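Long-range contact in purine nucleoside phosphorylase (Schistosoma mansoni, PDB 5KO5), which probably catalyses the reversible phosphorolysis of purine nucleosides such as inosine and guanosine: residues G129-P141 with F185-G198. Sequence-based numbering, arbitrary orientation.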
# COMPACT_ATOMS: atom_id res chain seq x y z
N GLY A 129 13.82 4.54 25.41
CA GLY A 129 13.19 4.81 26.68
C GLY A 129 12.39 6.10 26.75
O GLY A 129 11.75 6.35 27.78
N ASP A 130 12.42 6.92 25.71
CA ASP A 130 11.61 8.13 25.68
C ASP A 130 10.16 7.78 25.35
O ASP A 130 9.86 6.72 24.81
CB ASP A 130 12.12 9.11 24.63
CG ASP A 130 13.42 9.82 25.04
OD1 ASP A 130 13.84 9.72 26.21
OD2 ASP A 130 14.02 10.49 24.17
N PHE A 131 9.26 8.70 25.69
CA PHE A 131 7.85 8.59 25.34
C PHE A 131 7.51 9.67 24.33
O PHE A 131 7.97 10.81 24.44
CB PHE A 131 6.95 8.79 26.56
CG PHE A 131 7.20 7.81 27.67
CD1 PHE A 131 6.86 6.48 27.53
CD2 PHE A 131 7.76 8.23 28.86
CE1 PHE A 131 7.08 5.57 28.57
CE2 PHE A 131 7.99 7.34 29.90
CZ PHE A 131 7.65 6.01 29.75
N VAL A 132 6.68 9.32 23.35
CA VAL A 132 6.19 10.29 22.37
C VAL A 132 4.67 10.34 22.42
O VAL A 132 3.99 9.33 22.17
CB VAL A 132 6.69 9.98 20.95
CG1 VAL A 132 6.11 10.97 19.96
CG2 VAL A 132 8.21 10.02 20.92
N LEU A 133 4.13 11.50 22.78
CA LEU A 133 2.70 11.75 22.63
C LEU A 133 2.41 11.93 21.15
O LEU A 133 2.95 12.83 20.51
CB LEU A 133 2.30 13.02 23.40
CG LEU A 133 2.73 13.07 24.87
CD1 LEU A 133 2.33 14.40 25.49
CD2 LEU A 133 2.13 11.90 25.64
N ILE A 134 1.59 11.06 20.59
CA ILE A 134 1.35 11.10 19.15
C ILE A 134 0.36 12.21 18.84
O ILE A 134 -0.73 12.27 19.42
CB ILE A 134 0.86 9.74 18.64
CG1 ILE A 134 1.97 8.71 18.87
CG2 ILE A 134 0.50 9.83 17.14
CD1 ILE A 134 1.52 7.28 18.66
N LYS A 135 0.74 13.11 17.93
CA LYS A 135 -0.10 14.25 17.59
C LYS A 135 -0.64 14.19 16.17
O LYS A 135 -1.44 15.05 15.78
CB LYS A 135 0.63 15.58 17.82
CG LYS A 135 1.86 15.78 16.95
CD LYS A 135 2.52 17.12 17.27
CE LYS A 135 3.88 17.26 16.59
NZ LYS A 135 3.76 17.41 15.12
N GLY A 136 -0.23 13.20 15.39
CA GLY A 136 -0.67 13.05 14.01
C GLY A 136 -0.00 11.82 13.45
O GLY A 136 0.83 11.19 14.11
N HIS A 137 -0.37 11.47 12.21
CA HIS A 137 0.20 10.26 11.65
C HIS A 137 0.37 10.33 10.14
O HIS A 137 -0.25 11.16 9.46
CB HIS A 137 -0.58 9.00 12.05
CG HIS A 137 -1.96 8.90 11.48
ND1 HIS A 137 -3.06 8.62 12.27
CD2 HIS A 137 -2.43 8.97 10.20
CE1 HIS A 137 -4.14 8.55 11.51
NE2 HIS A 137 -3.79 8.75 10.25
N ILE A 138 1.21 9.43 9.62
CA ILE A 138 1.30 9.16 8.19
C ILE A 138 0.95 7.69 8.00
O ILE A 138 1.67 6.80 8.46
CB ILE A 138 2.68 9.49 7.61
CG1 ILE A 138 2.95 10.98 7.80
CG2 ILE A 138 2.72 9.10 6.13
CD1 ILE A 138 4.28 11.45 7.28
N ASN A 139 -0.19 7.45 7.37
CA ASN A 139 -0.80 6.12 7.30
C ASN A 139 -0.46 5.53 5.94
O ASN A 139 -1.24 5.64 5.00
CB ASN A 139 -2.30 6.33 7.46
CG ASN A 139 -3.12 5.06 7.43
OD1 ASN A 139 -2.61 3.94 7.42
ND2 ASN A 139 -4.45 5.25 7.43
N PHE A 140 0.70 4.89 5.84
CA PHE A 140 1.07 4.30 4.55
C PHE A 140 0.06 3.27 4.07
O PHE A 140 -0.29 3.31 2.88
CB PHE A 140 2.51 3.78 4.59
CG PHE A 140 3.54 4.88 4.63
CD1 PHE A 140 3.87 5.58 3.47
CD2 PHE A 140 4.14 5.25 5.82
CE1 PHE A 140 4.80 6.60 3.51
CE2 PHE A 140 5.06 6.27 5.86
CZ PHE A 140 5.40 6.94 4.70
N PRO A 141 -0.45 2.36 4.90
CA PRO A 141 -1.53 1.48 4.42
C PRO A 141 -2.73 2.25 3.90
O PRO A 141 -3.29 1.88 2.86
CB PRO A 141 -1.85 0.61 5.66
CG PRO A 141 -0.51 0.56 6.41
CD PRO A 141 -0.03 2.00 6.28
N PHE A 185 9.17 13.57 35.27
CA PHE A 185 9.71 12.80 34.15
C PHE A 185 9.39 13.42 32.80
O PHE A 185 9.47 12.74 31.77
CB PHE A 185 9.37 11.30 34.22
CG PHE A 185 7.92 10.97 34.00
CD1 PHE A 185 7.04 10.92 35.07
CD2 PHE A 185 7.45 10.62 32.75
CE1 PHE A 185 5.71 10.58 34.88
CE2 PHE A 185 6.12 10.28 32.55
CZ PHE A 185 5.25 10.26 33.63
N GLN A 186 9.07 14.72 32.78
CA GLN A 186 8.76 15.40 31.53
C GLN A 186 9.95 15.43 30.58
O GLN A 186 9.76 15.57 29.37
CB GLN A 186 8.24 16.81 31.80
CG GLN A 186 9.30 17.81 32.25
CD GLN A 186 9.78 17.54 33.66
OE1 GLN A 186 9.04 17.02 34.49
NE2 GLN A 186 11.03 17.88 33.93
N ASP A 187 11.18 15.29 31.10
CA ASP A 187 12.35 15.22 30.23
C ASP A 187 12.32 14.00 29.31
O ASP A 187 13.02 13.98 28.30
CB ASP A 187 13.63 15.23 31.06
CG ASP A 187 13.75 14.01 31.96
OD1 ASP A 187 12.97 13.90 32.93
OD2 ASP A 187 14.64 13.17 31.71
N LEU A 188 11.52 12.99 29.64
CA LEU A 188 11.37 11.81 28.79
C LEU A 188 10.29 11.98 27.74
O LEU A 188 10.19 11.13 26.84
CB LEU A 188 11.00 10.59 29.65
CG LEU A 188 11.97 10.21 30.76
CD1 LEU A 188 11.44 8.99 31.49
CD2 LEU A 188 13.36 9.94 30.19
N VAL A 189 9.47 13.02 27.82
CA VAL A 189 8.23 13.10 27.05
C VAL A 189 8.40 14.07 25.89
O VAL A 189 8.78 15.24 26.09
CB VAL A 189 7.05 13.51 27.95
CG1 VAL A 189 5.74 13.55 27.14
CG2 VAL A 189 6.92 12.57 29.14
N HIS A 190 8.13 13.60 24.69
CA HIS A 190 8.14 14.38 23.46
C HIS A 190 6.76 14.30 22.82
O HIS A 190 5.87 13.59 23.30
CB HIS A 190 9.17 13.82 22.47
CG HIS A 190 10.56 13.76 23.01
ND1 HIS A 190 11.56 14.60 22.59
CD2 HIS A 190 11.12 12.95 23.94
CE1 HIS A 190 12.68 14.32 23.24
NE2 HIS A 190 12.43 13.32 24.07
N GLU A 191 6.58 15.04 21.73
CA GLU A 191 5.41 14.87 20.87
C GLU A 191 5.89 14.62 19.45
O GLU A 191 7.00 15.02 19.08
CB GLU A 191 4.47 16.06 20.94
CG GLU A 191 5.08 17.34 20.41
CD GLU A 191 4.09 18.49 20.44
OE1 GLU A 191 3.24 18.53 21.35
OE2 GLU A 191 4.17 19.35 19.54
N GLY A 192 5.07 13.96 18.65
CA GLY A 192 5.55 13.69 17.31
C GLY A 192 4.53 13.00 16.43
O GLY A 192 3.45 12.60 16.87
N VAL A 193 4.93 12.85 15.17
CA VAL A 193 4.11 12.25 14.12
C VAL A 193 4.51 10.78 13.98
O VAL A 193 5.70 10.46 13.87
CB VAL A 193 4.32 12.98 12.79
CG1 VAL A 193 3.62 12.25 11.64
CG2 VAL A 193 3.84 14.42 12.90
N TYR A 194 3.51 9.90 13.95
CA TYR A 194 3.70 8.45 13.88
C TYR A 194 3.51 7.95 12.45
O TYR A 194 2.45 8.14 11.85
CB TYR A 194 2.69 7.78 14.81
CG TYR A 194 2.73 6.27 14.93
CD1 TYR A 194 2.05 5.47 14.01
CD2 TYR A 194 3.37 5.66 16.00
CE1 TYR A 194 2.05 4.09 14.14
CE2 TYR A 194 3.38 4.28 16.14
CZ TYR A 194 2.72 3.50 15.21
OH TYR A 194 2.70 2.14 15.35
N ALA A 195 4.53 7.29 11.91
CA ALA A 195 4.38 6.62 10.62
C ALA A 195 3.95 5.19 10.86
O ALA A 195 4.59 4.47 11.62
CB ALA A 195 5.71 6.61 9.86
N PHE A 196 2.88 4.76 10.17
CA PHE A 196 2.39 3.39 10.26
C PHE A 196 3.04 2.58 9.14
O PHE A 196 2.75 2.80 7.96
CB PHE A 196 0.87 3.39 10.16
CG PHE A 196 0.21 2.03 10.21
CD1 PHE A 196 0.83 0.92 10.79
CD2 PHE A 196 -1.06 1.86 9.66
CE1 PHE A 196 0.19 -0.32 10.81
CE2 PHE A 196 -1.71 0.62 9.68
CZ PHE A 196 -1.08 -0.48 10.27
N ASN A 197 3.97 1.69 9.53
CA ASN A 197 4.53 0.65 8.68
C ASN A 197 3.73 -0.62 8.92
O ASN A 197 3.70 -1.14 10.03
CB ASN A 197 5.98 0.40 9.10
CG ASN A 197 6.56 -0.87 8.51
OD1 ASN A 197 6.16 -1.30 7.43
ND2 ASN A 197 7.53 -1.47 9.21
N GLY A 198 3.05 -1.11 7.88
CA GLY A 198 2.26 -2.32 8.06
C GLY A 198 3.03 -3.46 8.69
O GLY A 198 2.47 -4.25 9.45
O HOH W 1 14.30 12.51 26.55
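Pro141 lays its CG over one face of the Phe196 ring, 3.8 Å from the ring centroid, a CH-pi contact that closes one end of a parallel strand pair. The ring's edge meets Asn139, whose OD1 lies 3.4 Å from Phe196 CD2. A chi1 of -179° swings the Asn139 amide away from its own backbone N; the residue is the N-cap of the helix that follows, and its OD1 accepts a hydrogen bond from Gly142 N. On the face of the sheet that carries Asn139 and Phe196, Ile134 CD1 meets Tyr194 CD2 at 3.6 Å, and Val132 CG1 fits against Gly192 N at 3.4 Å, over a residue without a side chain. On the other face Leu133 CG rests on Val189 CG1 at 3.8 Å, and the Phe131 ring packs against Leu188 CB.

Eight backbone hydrogen bonds, from Phe131 N to Leu188 O (2.8 Å) through Phe196 N to Ile138 O, hold the strands together. Their ladder illustrates a beta bulge: Lys135 N bonds Gly192 O, yet Tyr194 N takes Gly136 O, leaving Lys135 and Gly136 opposite Val193. The extra residue puts His137 in register with Tyr194, both on the same side of the sheet. The Lys135 chain runs over Glu191 without pairing charges, NZ staying 4.8 Å from OE2.

Tyr194, its OH bonded to Ser222 N, has its side chain about 6 Å from the bound cytosine, near the pocket but not lining it. Glu207 OE2 of a neighbouring subunit accepts a hydrogen bond from Asn139 N. Strand 131-139 lies between 189-196 and the antiparallel 236-246, while 189-196 also pairs with 218-220; helix 170-182 packs beside Val189 and helix 224-232 beside Tyr194.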